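Local atomic coordinates of acetyl-xylan esterase (Streptomyces lividans, PDB entry 2CC0), a protein that probably removes acetyl groups from xylan, as a metal-dependent family 4 carbohydrate esterase that takes part in plant cell wall degradation. Residues Phe11-Ser16 against His155-Asn160. Residues are numbered along the deposited sequence; the frame is centred on the assembly and turned at random.
Sequences FDDGPS and HDWPAN. With ACT (acetate ion), chain D.
D13 and H155 lie side by side, OD2 of D13 at the edge of the imidazole, 3.3 Å from CD2 of H155, with the carboxylate turned 39° from the ring. Water 3 sits at the same ring's edge, while CB of D12 approaches CD2 of H155 obliquely at 3.6 Å. Beyond, the W131 ring meets this imidazole. The F11 ring likewise uses its edge, bringing CD1 to 3.6 Å from the carbonyl O of H155. W157 has CD of its neighbour P158 over one face, offset toward the rim, and reaches D13 OD2 through water 2, which accepts from NE1 at the indole edge.

The side chains are placed by a pairing of the two backbones. D12 and H155 form a parallel bridge between strands 5-12 and 151-155, and D156 N donates to D12 O at 2.9 Å (160° at the hydrogen). The D156 side chain, its CG anti to the backbone N (chi1 167°), extends past G14, with CG 3.7 Å from G14 CA. S16 OG donates to D156 OD1 nearly along its C-O axis at 2.6 Å, and itself caps S18 N; water 1 also donates to OD1 and ties it to D13 O, while T19 OG1 bonds OD2. An alanine in place of D156 would probably cost the S16 and T19 hydroxyls their carboxylate partner and leave the space beside G14 CA unfilled.

D12 also forms a salt bridge with R100. H155 NE2 makes a weak hydrogen bond to acetate OXT at 3.4 Å, and Y103 N also bonds this ion, probably from the crystallisation liquor. D13 joins H62 and H66 in binding zinc, and Q38 holds its OD1. Strand 5-12 thus ends in D12 and the zinc ligand D13, and strand 151-155 in H155, at a common site beside the metal, as in the Asp-Asp and His-Asp signature motifs of family 4 (NodB-type) polysaccharide deacetylases.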
loop_
_atom_site.group_PDB
_atom_site.type_symbol
_atom_site.label_atom_id
_atom_site.label_comp_id
_atom_site.label_asym_id
_atom_site.label_seq_id
_atom_site.Cartn_x
_atom_site.Cartn_y
_atom_site.Cartn_z
ATOM N N PHE A 11 3.046 -9.009 -13.165
ATOM C CA PHE A 11 3.117 -8.864 -14.626
ATOM C C PHE A 11 1.759 -8.443 -15.168
ATOM O O PHE A 11 0.758 -9.187 -15.044
ATOM C CB PHE A 11 3.556 -10.199 -15.276
ATOM C CG PHE A 11 4.901 -10.662 -14.817
ATOM C CD1 PHE A 11 6.050 -10.198 -15.453
ATOM C CD2 PHE A 11 5.033 -11.520 -13.707
ATOM C CE1 PHE A 11 7.294 -10.605 -15.037
ATOM C CE2 PHE A 11 6.276 -11.927 -13.280
ATOM C CZ PHE A 11 7.427 -11.451 -13.933
ATOM N N ASP A 12 1.722 -7.237 -15.737
ATOM C CA ASP A 12 0.511 -6.696 -16.339
ATOM C C ASP A 12 0.322 -7.074 -17.816
ATOM O O ASP A 12 1.302 -7.272 -18.562
ATOM C CB ASP A 12 0.521 -5.173 -16.261
ATOM C CG ASP A 12 0.236 -4.644 -14.864
ATOM O OD1 ASP A 12 0.159 -5.423 -13.900
ATOM O OD2 ASP A 12 0.123 -3.403 -14.745
ATOM N N ASP A 13 -0.957 -7.188 -18.179
ATOM C CA ASP A 13 -1.458 -7.099 -19.570
ATOM C C ASP A 13 -1.539 -8.391 -20.357
ATOM O O ASP A 13 -1.730 -8.381 -21.606
ATOM C CB ASP A 13 -0.707 -6.053 -20.402
ATOM C CG ASP A 13 -1.000 -4.653 -19.971
ATOM O OD1 ASP A 13 -2.139 -4.396 -19.506
ATOM O OD2 ASP A 13 -0.078 -3.807 -20.137
ATOM N N GLY A 14 -1.432 -9.493 -19.657
ATOM C CA GLY A 14 -1.637 -10.777 -20.321
ATOM C C GLY A 14 -3.072 -11.232 -20.195
ATOM O O GLY A 14 -3.960 -10.496 -19.726
ATOM N N PRO A 15 -3.322 -12.482 -20.597
ATOM C CA PRO A 15 -2.287 -13.293 -21.253
ATOM C C PRO A 15 -2.260 -13.078 -22.763
ATOM O O PRO A 15 -3.028 -12.267 -23.287
ATOM C CB PRO A 15 -2.813 -14.736 -21.071
ATOM C CG PRO A 15 -4.222 -14.638 -20.615
ATOM C CD PRO A 15 -4.590 -13.193 -20.385
ATOM N N SER A 16 -1.308 -13.694 -23.444
ATOM C CA SER A 16 -0.666 -13.210 -24.681
ATOM C C SER A 16 0.154 -14.375 -25.222
ATOM O O SER A 16 0.398 -15.371 -24.516
ATOM C CB SER A 16 0.161 -11.946 -24.598
ATOM O OG SER A 16 1.484 -12.271 -24.311
ATOM N N HIS A 155 5.683 -6.315 -17.030
ATOM C CA HIS A 155 4.645 -6.667 -17.999
ATOM C C HIS A 155 4.855 -8.046 -18.591
ATOM O O HIS A 155 5.974 -8.555 -18.599
ATOM C CB HIS A 155 4.579 -5.603 -19.090
ATOM C CG HIS A 155 4.089 -4.283 -18.565
ATOM N ND1 HIS A 155 4.885 -3.442 -17.814
ATOM C CD2 HIS A 155 2.869 -3.704 -18.618
ATOM C CE1 HIS A 155 4.178 -2.390 -17.445
ATOM N NE2 HIS A 155 2.954 -2.521 -17.924
ATOM N N ASP A 156 3.762 -8.608 -19.122
ATOM C CA ASP A 156 3.723 -9.967 -19.680
ATOM C C ASP A 156 4.517 -10.099 -21.004
ATOM O O ASP A 156 5.062 -11.159 -21.288
ATOM C CB ASP A 156 2.236 -10.330 -19.828
ATOM C CG ASP A 156 1.973 -11.566 -20.685
ATOM O OD1 ASP A 156 1.755 -11.376 -21.898
ATOM O OD2 ASP A 156 1.895 -12.692 -20.128
ATOM N N TRP A 157 4.604 -9.010 -21.769
ATOM C CA TRP A 157 5.111 -9.042 -23.158
ATOM C C TRP A 157 6.606 -8.718 -23.445
ATOM O O TRP A 157 7.142 -9.220 -24.443
ATOM C CB TRP A 157 4.187 -8.206 -24.064
ATOM C CG TRP A 157 4.044 -6.793 -23.635
ATOM C CD1 TRP A 157 3.034 -6.261 -22.899
ATOM C CD2 TRP A 157 4.952 -5.723 -23.926
ATOM N NE1 TRP A 157 3.260 -4.905 -22.705
ATOM C CE2 TRP A 157 4.429 -4.559 -23.335
ATOM C CE3 TRP A 157 6.147 -5.639 -24.656
ATOM C CZ2 TRP A 157 5.083 -3.305 -23.418
ATOM C CZ3 TRP A 157 6.805 -4.401 -24.739
ATOM C CH2 TRP A 157 6.263 -3.257 -24.123
ATOM N N PRO A 158 7.276 -7.855 -22.638
ATOM C CA PRO A 158 8.645 -7.478 -23.083
ATOM C C PRO A 158 9.666 -8.623 -23.140
ATOM O O PRO A 158 9.762 -9.431 -22.216
ATOM C CB PRO A 158 9.078 -6.401 -22.057
ATOM C CG PRO A 158 7.773 -5.875 -21.464
ATOM C CD PRO A 158 6.888 -7.130 -21.407
ATOM N N ALA A 159 10.421 -8.707 -24.235
ATOM C CA ALA A 159 11.467 -9.709 -24.342
ATOM C C ALA A 159 12.541 -9.592 -23.246
ATOM O O ALA A 159 13.053 -10.597 -22.748
ATOM C CB ALA A 159 12.098 -9.664 -25.738
ATOM N N ASN A 160 12.871 -8.362 -22.845
ATOM C CA ASN A 160 13.912 -8.165 -21.841
ATOM C C ASN A 160 13.464 -8.632 -20.454
ATOM O O ASN A 160 14.295 -9.025 -19.622
ATOM C CB ASN A 160 14.369 -6.706 -21.785
ATOM C CG ASN A 160 15.041 -6.257 -23.060
ATOM O OD1 ASN A 160 15.359 -7.077 -23.938
ATOM N ND2 ASN A 160 15.245 -4.949 -23.184
HETATM C C ACT D . -0.498 -0.627 -15.976
HETATM O O ACT D . -1.112 0.090 -16.802
HETATM O OXT ACT D . 0.048 -1.685 -16.404
HETATM C CH3 ACT D . -0.433 -0.237 -14.530
HETATM O O HOH W 1 0.839 -9.030 -23.004
HETATM O O HOH W 2 1.645 -2.697 -21.635
HETATM O O HOH W 3 0.237 -1.569 -19.005
#